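PDB 1PSW: lipopolysaccharide heptosyltransferase 2 from Escherichia coli, which transfers the second heptose from ADP-L-glycero-beta-D-manno-heptose to the heptosyl-Kdo2-lipid A module while the core oligosaccharide of lipopolysaccharide is being built. Local coordinates for residues Gly12-Ser17 with Pro43-Met48; Arg180-Phe185 with Gly213-Leu218; Ala278-Leu283 with Ser299-Val304. All coordinates share one frame; numbering follows the deposited sequence.

Contact 1. Residues Gly12-Ser17 with Pro43-Met48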
ATOM      1  N   GLY A  12      -1.559   0.263   2.785  1.00 21.02           N
ATOM      2  CA  GLY A  12      -0.157   0.630   2.877  1.00 19.97           C
ATOM      3  C   GLY A  12       0.672  -0.395   3.622  1.00 21.72           C
ATOM      4  O   GLY A  12       1.668  -0.893   3.099  1.00 21.15           O
ATOM      5  N   ASP A  13       0.253  -0.705   4.846  1.00 19.31           N
ATOM      6  CA  ASP A  13       0.937  -1.662   5.696  1.00 18.54           C
ATOM      7  C   ASP A  13       1.040  -3.035   5.037  1.00 17.84           C
ATOM      8  O   ASP A  13       2.074  -3.693   5.124  1.00 16.53           O
ATOM      9  CB  ASP A  13       0.205  -1.778   7.037  1.00 21.31           C
ATOM     10  CG  ASP A  13       0.279  -0.505   7.858  1.00 25.41           C
ATOM     11  OD1 ASP A  13       0.722   0.534   7.324  1.00 27.99           O
ATOM     12  OD2 ASP A  13      -0.111  -0.540   9.045  1.00 26.86           O
HETATM   13  N   MSE A  14      -0.028  -3.468   4.376  1.00 17.66           N
HETATM   14  CA  MSE A  14      -0.017  -4.764   3.708  1.00 21.00           C
HETATM   15  C   MSE A  14       1.030  -4.767   2.597  1.00 19.51           C
HETATM   16  O   MSE A  14       1.743  -5.749   2.400  1.00 17.09           O
HETATM   17  CB  MSE A  14      -1.394  -5.076   3.112  1.00 25.46           C
HETATM   18  CG  MSE A  14      -1.474  -6.429   2.396  1.00 36.81           C
HETATM   19 SE   MSE A  14      -1.017  -7.949   3.546  1.00 55.91          SE
HETATM   20  CE  MSE A  14      -2.569  -7.935   4.688  1.00 40.42           C
HETATM   21  N   MSE A  15       1.123  -3.666   1.869  1.00 18.01           N
HETATM   22  CA  MSE A  15       2.094  -3.579   0.797  1.00 21.52           C
HETATM   23  C   MSE A  15       3.492  -3.705   1.422  1.00 21.21           C
HETATM   24  O   MSE A  15       4.342  -4.440   0.918  1.00 19.07           O
HETATM   25  CB  MSE A  15       1.922  -2.243   0.060  1.00 23.16           C
HETATM   26  CG  MSE A  15       2.500  -2.217  -1.375  1.00 31.06           C
HETATM   27 SE   MSE A  15       1.670  -3.512  -2.565  1.00 39.61          SE
HETATM   28  CE  MSE A  15       3.168  -4.743  -2.799  1.00 27.93           C
HETATM   29  N   MSE A  16       3.726  -2.999   2.529  1.00 19.73           N
HETATM   30  CA  MSE A  16       5.022  -3.058   3.201  1.00 22.16           C
HETATM   31  C   MSE A  16       5.346  -4.458   3.707  1.00 19.99           C
HETATM   32  O   MSE A  16       6.503  -4.851   3.732  1.00 21.76           O
HETATM   33  CB  MSE A  16       5.071  -2.101   4.400  1.00 27.61           C
HETATM   34  CG  MSE A  16       4.830  -0.664   4.064  1.00 40.07           C
HETATM   35 SE   MSE A  16       5.924  -0.134   2.606  1.00 56.01          SE
HETATM   36  CE  MSE A  16       7.588  -0.142   3.510  1.00 45.24           C
ATOM     37  N   SER A  17       4.325  -5.206   4.117  1.00 18.30           N
ATOM     38  CA  SER A  17       4.558  -6.539   4.648  1.00 17.29           C
ATOM     39  C   SER A  17       5.130  -7.473   3.596  1.00 16.84           C
ATOM     40  O   SER A  17       5.696  -8.514   3.929  1.00 16.66           O
ATOM     41  CB  SER A  17       3.276  -7.125   5.247  1.00 18.56           C
ATOM     42  OG  SER A  17       2.306  -7.430   4.262  1.00 18.98           O
ATOM     43  N   PRO A  43      -7.541  -9.762  -2.558  1.00 27.93           N
ATOM     44  CA  PRO A  43      -7.154  -9.334  -3.908  1.00 27.41           C
ATOM     45  C   PRO A  43      -5.698  -8.884  -4.031  1.00 25.08           C
ATOM     46  O   PRO A  43      -5.009  -9.246  -4.984  1.00 25.00           O
ATOM     47  CB  PRO A  43      -8.138  -8.206  -4.206  1.00 29.28           C
ATOM     48  CG  PRO A  43      -9.360  -8.640  -3.454  1.00 28.76           C
ATOM     49  CD  PRO A  43      -8.780  -9.084  -2.136  1.00 27.86           C
ATOM     50  N   LEU A  44      -5.228  -8.102  -3.064  1.00 23.14           N
ATOM     51  CA  LEU A  44      -3.854  -7.608  -3.092  1.00 21.83           C
ATOM     52  C   LEU A  44      -2.862  -8.747  -2.908  1.00 22.55           C
ATOM     53  O   LEU A  44      -1.841  -8.827  -3.604  1.00 22.59           O
ATOM     54  CB  LEU A  44      -3.652  -6.560  -1.998  1.00 22.14           C
ATOM     55  CG  LEU A  44      -2.345  -5.773  -2.031  1.00 24.14           C
ATOM     56  CD1 LEU A  44      -2.143  -5.165  -3.407  1.00 25.43           C
ATOM     57  CD2 LEU A  44      -2.379  -4.688  -0.968  1.00 24.60           C
ATOM     58  N   LEU A  45      -3.164  -9.626  -1.961  1.00 20.23           N
ATOM     59  CA  LEU A  45      -2.310 -10.773  -1.684  1.00 22.77           C
ATOM     60  C   LEU A  45      -2.175 -11.666  -2.909  1.00 22.69           C
ATOM     61  O   LEU A  45      -1.134 -12.294  -3.118  1.00 23.63           O
ATOM     62  CB  LEU A  45      -2.888 -11.589  -0.527  1.00 21.14           C
ATOM     63  CG  LEU A  45      -2.856 -10.906   0.843  1.00 22.49           C
ATOM     64  CD1 LEU A  45      -3.743 -11.664   1.816  1.00 20.08           C
ATOM     65  CD2 LEU A  45      -1.421 -10.837   1.348  1.00 20.90           C
ATOM     66  N   SER A  46      -3.229 -11.731  -3.716  1.00 23.25           N
ATOM     67  CA  SER A  46      -3.203 -12.580  -4.901  1.00 25.43           C
ATOM     68  C   SER A  46      -2.207 -12.041  -5.925  1.00 25.05           C
ATOM     69  O   SER A  46      -1.821 -12.753  -6.850  1.00 26.90           O
ATOM     70  CB  SER A  46      -4.594 -12.678  -5.533  1.00 27.35           C
ATOM     71  OG  SER A  46      -4.923 -11.493  -6.242  1.00 31.75           O
ATOM     72  N   ARG A  47      -1.789 -10.788  -5.757  1.00 23.04           N
ATOM     73  CA  ARG A  47      -0.824 -10.191  -6.665  1.00 21.69           C
ATOM     74  C   ARG A  47       0.611 -10.407  -6.193  1.00 22.97           C
ATOM     75  O   ARG A  47       1.547 -10.072  -6.917  1.00 24.21           O
ATOM     76  CB  ARG A  47      -1.090  -8.686  -6.834  1.00 20.75           C
ATOM     77  CG  ARG A  47      -2.459  -8.329  -7.376  1.00 21.39           C
ATOM     78  CD  ARG A  47      -2.731  -8.973  -8.730  1.00 22.39           C
ATOM     79  NE  ARG A  47      -1.657  -8.750  -9.700  1.00 22.25           N
ATOM     80  CZ  ARG A  47      -1.748  -9.082 -10.986  1.00 24.27           C
ATOM     81  NH1 ARG A  47      -2.862  -9.641 -11.448  1.00 23.23           N
ATOM     82  NH2 ARG A  47      -0.732  -8.874 -11.806  1.00 20.11           N
HETATM   83  N   MSE A  48       0.780 -10.949  -4.982  1.00 23.33           N
HETATM   84  CA  MSE A  48       2.103 -11.215  -4.408  1.00 24.15           C
HETATM   85  C   MSE A  48       2.473 -12.685  -4.592  1.00 25.11           C
HETATM   86  O   MSE A  48       1.820 -13.575  -4.037  1.00 25.69           O
HETATM   87  CB  MSE A  48       2.113 -10.887  -2.911  1.00 25.69           C
HETATM   88  CG  MSE A  48       1.864  -9.427  -2.586  1.00 25.66           C
HETATM   89 SE   MSE A  48       1.785  -9.164  -0.693  1.00 36.49          SE
HETATM   90  CE  MSE A  48       0.648  -7.568  -0.630  1.00 27.72           C
TER

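Contact 2. Residues Arg180-Phe185 with Gly213-Leu218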
ATOM      1  N   ARG A 180      -5.860   7.463 -25.634  1.00 27.57           N
ATOM      2  CA  ARG A 180      -5.041   8.448 -24.935  1.00 27.03           C
ATOM      3  C   ARG A 180      -4.401   7.861 -23.680  1.00 25.79           C
ATOM      4  O   ARG A 180      -5.010   7.042 -22.985  1.00 24.85           O
ATOM      5  CB  ARG A 180      -5.875   9.702 -24.593  1.00 28.70           C
ATOM      6  CG  ARG A 180      -5.936  10.691 -25.763  1.00 32.08           C
ATOM      7  CD  ARG A 180      -7.110  11.664 -25.718  1.00 34.33           C
ATOM      8  NE  ARG A 180      -7.076  12.554 -24.571  1.00 33.16           N
ATOM      9  CZ  ARG A 180      -7.305  13.866 -24.622  1.00 32.61           C
ATOM     10  NH1 ARG A 180      -7.588  14.466 -25.771  1.00 30.64           N
ATOM     11  NH2 ARG A 180      -7.249  14.589 -23.512  1.00 28.78           N
ATOM     12  N   PRO A 181      -3.141   8.245 -23.399  1.00 23.05           N
ATOM     13  CA  PRO A 181      -2.411   7.762 -22.222  1.00 22.72           C
ATOM     14  C   PRO A 181      -3.117   8.202 -20.944  1.00 21.40           C
ATOM     15  O   PRO A 181      -3.756   9.254 -20.913  1.00 21.28           O
ATOM     16  CB  PRO A 181      -1.025   8.387 -22.390  1.00 22.03           C
ATOM     17  CG  PRO A 181      -1.303   9.638 -23.170  1.00 23.87           C
ATOM     18  CD  PRO A 181      -2.296   9.151 -24.198  1.00 24.64           C
HETATM   19  N   MSE A 182      -2.988   7.403 -19.891  1.00 19.72           N
HETATM   20  CA  MSE A 182      -3.659   7.697 -18.641  1.00 20.70           C
HETATM   21  C   MSE A 182      -2.787   8.158 -17.489  1.00 18.33           C
HETATM   22  O   MSE A 182      -1.662   7.691 -17.294  1.00 17.04           O
HETATM   23  CB  MSE A 182      -4.427   6.467 -18.159  1.00 22.15           C
HETATM   24  CG  MSE A 182      -5.141   5.714 -19.258  1.00 33.84           C
HETATM   25 SE   MSE A 182      -6.044   4.141 -18.582  1.00 50.99          SE
HETATM   26  CE  MSE A 182      -4.537   3.112 -18.048  1.00 41.24           C
ATOM     27  N   ILE A 183      -3.342   9.074 -16.711  1.00 16.73           N
ATOM     28  CA  ILE A 183      -2.686   9.573 -15.516  1.00 16.04           C
ATOM     29  C   ILE A 183      -3.666   9.156 -14.424  1.00 16.95           C
ATOM     30  O   ILE A 183      -4.877   9.335 -14.568  1.00 17.96           O
ATOM     31  CB  ILE A 183      -2.554  11.103 -15.531  1.00 17.33           C
ATOM     32  CG1 ILE A 183      -1.641  11.538 -16.693  1.00 17.67           C
ATOM     33  CG2 ILE A 183      -2.012  11.579 -14.187  1.00 17.46           C
ATOM     34  CD1 ILE A 183      -0.185  11.123 -16.529  1.00 19.97           C
ATOM     35  N   GLY A 184      -3.157   8.569 -13.351  1.00 15.26           N
ATOM     36  CA  GLY A 184      -4.040   8.158 -12.281  1.00 14.61           C
ATOM     37  C   GLY A 184      -3.952   9.084 -11.078  1.00 15.34           C
ATOM     38  O   GLY A 184      -2.871   9.553 -10.739  1.00 13.50           O
ATOM     39  N   PHE A 185      -5.097   9.367 -10.456  1.00 15.31           N
ATOM     40  CA  PHE A 185      -5.169  10.211  -9.257  1.00 16.13           C
ATOM     41  C   PHE A 185      -5.697   9.352  -8.105  1.00 17.15           C
ATOM     42  O   PHE A 185      -6.571   8.514  -8.304  1.00 18.02           O
ATOM     43  CB  PHE A 185      -6.163  11.380  -9.435  1.00 15.77           C
ATOM     44  CG  PHE A 185      -5.708  12.477 -10.370  1.00 16.27           C
ATOM     45  CD1 PHE A 185      -4.465  12.436 -10.981  1.00 16.47           C
ATOM     46  CD2 PHE A 185      -6.546  13.568 -10.624  1.00 14.33           C
ATOM     47  CE1 PHE A 185      -4.048  13.465 -11.844  1.00 13.90           C
ATOM     48  CE2 PHE A 185      -6.149  14.599 -11.480  1.00 16.62           C
ATOM     49  CZ  PHE A 185      -4.894  14.546 -12.090  1.00 16.04           C
ATOM     50  N   GLY A 213      -3.367  16.240 -23.622  1.00 25.99           N
ATOM     51  CA  GLY A 213      -3.559  15.016 -24.383  1.00 24.75           C
ATOM     52  C   GLY A 213      -3.683  13.745 -23.556  1.00 24.22           C
ATOM     53  O   GLY A 213      -3.685  12.648 -24.110  1.00 23.58           O
ATOM     54  N   TYR A 214      -3.791  13.884 -22.239  1.00 23.00           N
ATOM     55  CA  TYR A 214      -3.930  12.735 -21.350  1.00 22.83           C
ATOM     56  C   TYR A 214      -5.386  12.551 -20.929  1.00 22.73           C
ATOM     57  O   TYR A 214      -6.228  13.415 -21.171  1.00 22.86           O
ATOM     58  CB  TYR A 214      -3.075  12.942 -20.086  1.00 22.00           C
ATOM     59  CG  TYR A 214      -1.580  12.884 -20.312  1.00 23.83           C
ATOM     60  CD1 TYR A 214      -0.908  11.658 -20.342  1.00 22.53           C
ATOM     61  CD2 TYR A 214      -0.837  14.051 -20.518  1.00 23.47           C
ATOM     62  CE1 TYR A 214       0.465  11.596 -20.574  1.00 25.45           C
ATOM     63  CE2 TYR A 214       0.538  13.997 -20.750  1.00 25.23           C
ATOM     64  CZ  TYR A 214       1.178  12.768 -20.778  1.00 25.46           C
ATOM     65  OH  TYR A 214       2.530  12.701 -21.019  1.00 27.91           O
ATOM     66  N   GLN A 215      -5.682  11.403 -20.324  1.00 20.66           N
ATOM     67  CA  GLN A 215      -7.007  11.147 -19.775  1.00 21.40           C
ATOM     68  C   GLN A 215      -6.711  10.861 -18.305  1.00 20.56           C
ATOM     69  O   GLN A 215      -5.606  10.435 -17.964  1.00 19.49           O
ATOM     70  CB  GLN A 215      -7.697   9.956 -20.446  1.00 23.68           C
ATOM     71  CG  GLN A 215      -7.053   8.597 -20.231  1.00 23.20           C
ATOM     72  CD  GLN A 215      -7.914   7.476 -20.788  1.00 25.37           C
ATOM     73  OE1 GLN A 215      -9.033   7.256 -20.322  1.00 27.45           O
ATOM     74  NE2 GLN A 215      -7.403   6.770 -21.793  1.00 22.53           N
ATOM     75  N   VAL A 216      -7.682  11.102 -17.435  1.00 19.83           N
ATOM     76  CA  VAL A 216      -7.483  10.908 -16.004  1.00 18.88           C
ATOM     77  C   VAL A 216      -8.386   9.815 -15.442  1.00 19.49           C
ATOM     78  O   VAL A 216      -9.517   9.623 -15.895  1.00 19.20           O
ATOM     79  CB  VAL A 216      -7.734  12.250 -15.252  1.00 18.90           C
ATOM     80  CG1 VAL A 216      -7.650  12.059 -13.743  1.00 18.43           C
ATOM     81  CG2 VAL A 216      -6.713  13.282 -15.717  1.00 19.72           C
ATOM     82  N   VAL A 217      -7.857   9.080 -14.470  1.00 17.29           N
ATOM     83  CA  VAL A 217      -8.597   8.020 -13.812  1.00 17.58           C
ATOM     84  C   VAL A 217      -8.417   8.218 -12.316  1.00 16.55           C
ATOM     85  O   VAL A 217      -7.297   8.381 -11.836  1.00 16.56           O
ATOM     86  CB  VAL A 217      -8.059   6.620 -14.208  1.00 18.96           C
ATOM     87  CG1 VAL A 217      -8.882   5.531 -13.529  1.00 18.52           C
ATOM     88  CG2 VAL A 217      -8.092   6.452 -15.720  1.00 22.45           C
ATOM     89  N   LEU A 218      -9.526   8.197 -11.583  1.00 16.47           N
ATOM     90  CA  LEU A 218      -9.514   8.397 -10.133  1.00 17.40           C
ATOM     91  C   LEU A 218      -9.661   7.050  -9.442  1.00 17.48           C
ATOM     92  O   LEU A 218     -10.606   6.315  -9.724  1.00 18.93           O
ATOM     93  CB  LEU A 218     -10.681   9.309  -9.724  1.00 17.37           C
ATOM     94  CG  LEU A 218     -10.877  10.550 -10.605  1.00 19.87           C
ATOM     95  CD1 LEU A 218     -12.171  11.280 -10.248  1.00 19.73           C
ATOM     96  CD2 LEU A 218      -9.673  11.481 -10.443  1.00 17.53           C
TER

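Contact 3. Residues Ala278-Leu283 with Ser299-Val304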
ATOM      1  N   ALA A 278       5.376   0.246  -5.510  1.00 14.89           N
ATOM      2  CA  ALA A 278       5.742  -1.152  -5.705  1.00 14.97           C
ATOM      3  C   ALA A 278       5.727  -1.512  -7.183  1.00 16.22           C
ATOM      4  O   ALA A 278       6.477  -2.384  -7.620  1.00 15.52           O
ATOM      5  CB  ALA A 278       4.778  -2.048  -4.939  1.00 15.52           C
ATOM      6  N   LEU A 279       4.869  -0.840  -7.942  1.00 15.70           N
ATOM      7  CA  LEU A 279       4.755  -1.077  -9.378  1.00 17.27           C
ATOM      8  C   LEU A 279       5.817  -0.309 -10.157  1.00 18.17           C
ATOM      9  O   LEU A 279       5.937  -0.462 -11.371  1.00 19.46           O
ATOM     10  CB  LEU A 279       3.361  -0.666  -9.863  1.00 14.10           C
ATOM     11  CG  LEU A 279       2.240  -1.616  -9.432  1.00 15.92           C
ATOM     12  CD1 LEU A 279       0.867  -0.951  -9.591  1.00 13.57           C
ATOM     13  CD2 LEU A 279       2.322  -2.891 -10.286  1.00 14.96           C
ATOM     14  N   ASN A 280       6.574   0.531  -9.455  1.00 19.55           N
ATOM     15  CA  ASN A 280       7.636   1.324 -10.077  1.00 20.72           C
ATOM     16  C   ASN A 280       7.089   2.297 -11.134  1.00 20.75           C
ATOM     17  O   ASN A 280       7.703   2.510 -12.183  1.00 17.62           O
ATOM     18  CB  ASN A 280       8.665   0.385 -10.717  1.00 24.86           C
ATOM     19  CG  ASN A 280       9.995   1.068 -10.991  1.00 28.15           C
ATOM     20  OD1 ASN A 280      10.501   1.807 -10.149  1.00 34.79           O
ATOM     21  ND2 ASN A 280      10.569   0.815 -12.158  1.00 32.28           N
ATOM     22  N   ARG A 281       5.926   2.871 -10.859  1.00 18.93           N
ATOM     23  CA  ARG A 281       5.314   3.823 -11.772  1.00 19.18           C
ATOM     24  C   ARG A 281       5.750   5.227 -11.353  1.00 19.33           C
ATOM     25  O   ARG A 281       5.923   5.493 -10.164  1.00 20.59           O
ATOM     26  CB  ARG A 281       3.778   3.731 -11.690  1.00 19.83           C
ATOM     27  CG  ARG A 281       3.143   2.447 -12.238  1.00 22.46           C
ATOM     28  CD  ARG A 281       3.081   2.457 -13.762  1.00 24.31           C
ATOM     29  NE  ARG A 281       4.382   2.234 -14.346  1.00 26.43           N
ATOM     30  CZ  ARG A 281       4.857   2.872 -15.405  1.00 24.97           C
ATOM     31  NH1 ARG A 281       4.138   3.799 -16.026  1.00 23.85           N
ATOM     32  NH2 ARG A 281       6.079   2.579 -15.828  1.00 24.76           N
ATOM     33  N   PRO A 282       5.963   6.137 -12.317  1.00 19.21           N
ATOM     34  CA  PRO A 282       6.367   7.489 -11.916  1.00 19.12           C
ATOM     35  C   PRO A 282       5.242   7.996 -11.027  1.00 18.41           C
ATOM     36  O   PRO A 282       4.068   7.792 -11.331  1.00 18.74           O
ATOM     37  CB  PRO A 282       6.434   8.237 -13.238  1.00 20.06           C
ATOM     38  CG  PRO A 282       6.868   7.163 -14.197  1.00 19.65           C
ATOM     39  CD  PRO A 282       6.011   5.982 -13.781  1.00 19.48           C
ATOM     40  N   LEU A 283       5.597   8.648  -9.932  1.00 18.35           N
ATOM     41  CA  LEU A 283       4.584   9.124  -9.011  1.00 19.50           C
ATOM     42  C   LEU A 283       4.981  10.394  -8.284  1.00 18.00           C
ATOM     43  O   LEU A 283       6.148  10.622  -7.983  1.00 16.55           O
ATOM     44  CB  LEU A 283       4.260   8.007  -8.009  1.00 23.19           C
ATOM     45  CG  LEU A 283       3.530   8.314  -6.703  1.00 27.35           C
ATOM     46  CD1 LEU A 283       2.393   7.328  -6.463  1.00 29.81           C
ATOM     47  CD2 LEU A 283       4.541   8.252  -5.573  1.00 28.24           C
ATOM     48  N   SER A 299      10.469   3.823  -4.045  1.00 15.85           N
ATOM     49  CA  SER A 299      10.643   3.738  -5.486  1.00 15.23           C
ATOM     50  C   SER A 299      11.560   4.860  -5.929  1.00 15.80           C
ATOM     51  O   SER A 299      11.474   5.977  -5.417  1.00 14.85           O
ATOM     52  CB  SER A 299       9.290   3.886  -6.191  1.00 14.30           C
ATOM     53  OG  SER A 299       9.441   3.889  -7.607  1.00 16.96           O
ATOM     54  N   HIS A 300      12.435   4.564  -6.880  1.00 14.39           N
ATOM     55  CA  HIS A 300      13.348   5.574  -7.395  1.00 17.45           C
ATOM     56  C   HIS A 300      12.638   6.542  -8.339  1.00 17.41           C
ATOM     57  O   HIS A 300      13.174   7.597  -8.658  1.00 16.51           O
ATOM     58  CB  HIS A 300      14.506   4.919  -8.144  1.00 18.48           C
ATOM     59  CG  HIS A 300      15.465   4.184  -7.266  1.00 20.01           C
ATOM     60  ND1 HIS A 300      16.586   3.549  -7.762  1.00 21.31           N
ATOM     61  CD2 HIS A 300      15.485   3.978  -5.925  1.00 20.87           C
ATOM     62  CE1 HIS A 300      17.251   2.987  -6.770  1.00 19.76           C
ATOM     63  NE2 HIS A 300      16.604   3.234  -5.642  1.00 21.83           N
ATOM     64  N   LYS A 301      11.427   6.188  -8.769  1.00 17.38           N
ATOM     65  CA  LYS A 301      10.676   7.022  -9.700  1.00 17.04           C
ATOM     66  C   LYS A 301       9.634   7.892  -9.015  1.00 17.19           C
ATOM     67  O   LYS A 301       8.815   8.526  -9.676  1.00 16.68           O
ATOM     68  CB  LYS A 301      10.019   6.145 -10.774  1.00 19.03           C
ATOM     69  CG  LYS A 301      11.021   5.339 -11.601  1.00 21.81           C
ATOM     70  CD  LYS A 301      10.403   4.792 -12.881  1.00 27.31           C
ATOM     71  CE  LYS A 301      11.456   4.096 -13.732  1.00 33.03           C
ATOM     72  NZ  LYS A 301      11.001   3.843 -15.132  1.00 33.91           N
ATOM     73  N   ALA A 302       9.681   7.928  -7.685  1.00 16.29           N
ATOM     74  CA  ALA A 302       8.759   8.742  -6.900  1.00 15.61           C
ATOM     75  C   ALA A 302       9.406  10.073  -6.505  1.00 16.35           C
ATOM     76  O   ALA A 302      10.622  10.165  -6.327  1.00 16.65           O
ATOM     77  CB  ALA A 302       8.338   7.986  -5.644  1.00 14.90           C
ATOM     78  N   ARG A 303       8.578  11.104  -6.392  1.00 16.35           N
ATOM     79  CA  ARG A 303       9.024  12.423  -5.979  1.00 16.96           C
ATOM     80  C   ARG A 303       8.014  12.875  -4.933  1.00 17.19           C
ATOM     81  O   ARG A 303       6.807  12.649  -5.077  1.00 17.13           O
ATOM     82  CB  ARG A 303       9.042  13.408  -7.154  1.00 18.01           C
ATOM     83  CG  ARG A 303      10.081  13.086  -8.228  1.00 16.73           C
ATOM     84  CD  ARG A 303      11.498  13.083  -7.655  1.00 18.60           C
ATOM     85  NE  ARG A 303      12.525  12.892  -8.681  1.00 19.45           N
ATOM     86  CZ  ARG A 303      12.818  11.729  -9.258  1.00 19.51           C
ATOM     87  NH1 ARG A 303      12.165  10.623  -8.916  1.00 16.40           N
ATOM     88  NH2 ARG A 303      13.772  11.671 -10.180  1.00 18.18           N
ATOM     89  N   VAL A 304       8.518  13.499  -3.876  1.00 15.50           N
ATOM     90  CA  VAL A 304       7.677  13.976  -2.793  1.00 16.50           C
ATOM     91  C   VAL A 304       7.666  15.488  -2.760  1.00 16.09           C
ATOM     92  O   VAL A 304       8.709  16.134  -2.879  1.00 16.45           O
ATOM     93  CB  VAL A 304       8.174  13.456  -1.429  1.00 17.14           C
ATOM     94  CG1 VAL A 304       7.526  14.253  -0.303  1.00 19.55           C
ATOM     95  CG2 VAL A 304       7.832  11.963  -1.278  1.00 15.86           C
TER
HETATM   96  O   HOH W   1      12.761   1.817  -7.671  1.00 29.03           O
HETATM   97  O   HOH W   2       9.054   2.436 -14.429  1.00 52.44           O
HETATM   98  O   HOH W   3       7.059   4.855  -7.997  1.00 35.20           O
HETATM   99  O   HOH W   4       8.157   4.279 -16.471  1.00 39.65           O

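Contact 1. Residues Gly12-Ser17 with Pro43-Met48
The nearest CA atoms are those of M15 and L44, 8.2 Å apart. No backbone hydrogen bond crosses this spacing, and side chains fill it. Residues G12-S17 are helical throughout. P43-L45 is also helical, and a type I turn from L45 to M48 then brings M48 back to face the first helix.

M14 has the largest share and touches L44, L45 and M48. It is a selenomethionine in the deposited protein, as are M15 and M48. Its CG stands anti to the backbone N (chi1 -180°), and the chain then bends at both following torsions. CG lies 3.9 Å from CD2 of L44, and the two side chains run past each other in opposite directions. The bend carries SE to CD2 of L45, 3.7 Å away, where the chains meet nearly at right angles. M48 is extended beyond CG and reaches in with its methyl end. Its CE rests 3.7 Å from the carbonyl O of M14 and also touches M14 CG. M15 adds a looser touch, SE to L44 CD1 at 4.2 Å. All five residues are buried, and their side chains meet through apolar atoms.

Nearby, S17 OG bonds to M14 O and to Y21. L44 also packs on helix 252-260. M15 reaches H274 and A278 of helix 271-278, so this helix pair of the N-terminal half faces helices of the C-terminal half.

Contact 2. Residues Arg180-Phe185 with Gly213-Leu218
P181 and Y214 meet just before a parallel strand pair, M182-F185 beside Q215-L218. The P181 ring sets CG 3.5 Å from CD1 of Y214, the two side chains crossing near a right angle. I183 CG1 comes to the same CD1, at 3.7 Å. The tyrosine ring thus lies against two bumps, P181 just before the strand and I183 within it. Further along this side, V216 presses CG1 over the face of the F185 ring in a CH-pi contact, 3.7 Å from the centroid. CD2 of L218 packs against F185 CB, so the phenylalanine fits against two branched side chains.

On the opposite side, M182 and Q215 lie side by side, pointing the same way. G184, the register partner of V217, puts no side chain here, and M182 SE lies 4.2 Å from V217 CG2. Q215 CG sits in the crowded position between N and C (chi1 65°). From there the extended chain brings NE2 to R180 O at 2.7 Å, with the acceptor in the amide plane. NE2 also donates to S177 O, so two carbonyls grip it.

R180 folds back over G213, one guanidinium face covering that peptide. Its NH2 donates nearly in its own plane to Y214 O, 2.8 Å away, although it stands above the carbonyl plane. W242 adds a cation-pi contact to R180.

Four backbone bonds join the two segments. G213 ends the preceding helix in a Schellman motif. Strand 182-186, helix 199-211 and strand 215-218 form the beta-alpha-beta crossover characteristic of Rossmann-like domains, as found in GT-B glycosyltransferases.

Contact 3. Residues Ala278-Leu283 with Ser299-Val304
L283 and A302 form a parallel beta bridge where two strands begin side by side. L283 N donates to K301 O at 3.2 Å, from above the carbonyl plane. R303 N donates to L283 O at 2.9 Å and lies much closer to the carbonyl direction. Beside the bridge, L283 CD2 touches CB of A302 at 3.8 Å.

K301 has the largest part in the contact. Its CB lies 4.1 Å from P282 CA. CG passes N280 OD1 at 3.9 Å. CD rests 3.6 Å from the backbone O of N280, and CE comes 3.7 Å from N280 ND2. With the chain extended beyond CG, its methylenes pass the asparagine one after another. At its tip, NZ approaches water 2 very closely, so the details of that bond are doubtful, and donates to water 4. Water 2 in turn donates to N280 O at 2.6 Å and accepts a weak bond from R281 NH2. Water 4 also takes a weak bond from R281. The main partner of R281 is elsewhere: its NH1 forms a salt bridge with E346, while P282 CD covers one guanidinium face.

S299 OG accepts from K301 N, an ST turn. Another water links S299 OG to R281 O. R303 bends at chi2, and its NH1 donates to both H300 O and A302 O. With an alanine at R303, the carbonyls of H300 and A302 would probably be left without their shared donor and the turn freer to shift.

N280 closes helix 271-278 with a Schellman motif. The contact thus changes in character along its length. Direct backbone bonds join the strand starts, while water bridges link the polar loop ends. Waters 2 and 4 lie between the like charges of K301 and R281, and probably ease their proximity together with E346, which pairs with R281.

Overall arrangement
Along the chain the three contacts follow in series, contact 1 closing before contact 2 opens and contact 2 before contact 3. Contact 1 belongs to the half built on the parallel sheet that includes strand 2-6. Contacts 2 and 3 reach the second six-stranded parallel sheet, at strands 182-186 and 215-218 and at 283-287 and 302-306. The centres of contacts 2 and 3 are about 17 Å apart. Contact 1 is about 24 Å from contact 2 and about 17 Å from contact 3, centre to centre. Contacts 1 and 3 touch, with M15 CE 3.8 Å from A278 CB. This packing bridges the two halves, consistent with the two-domain GT-B fold.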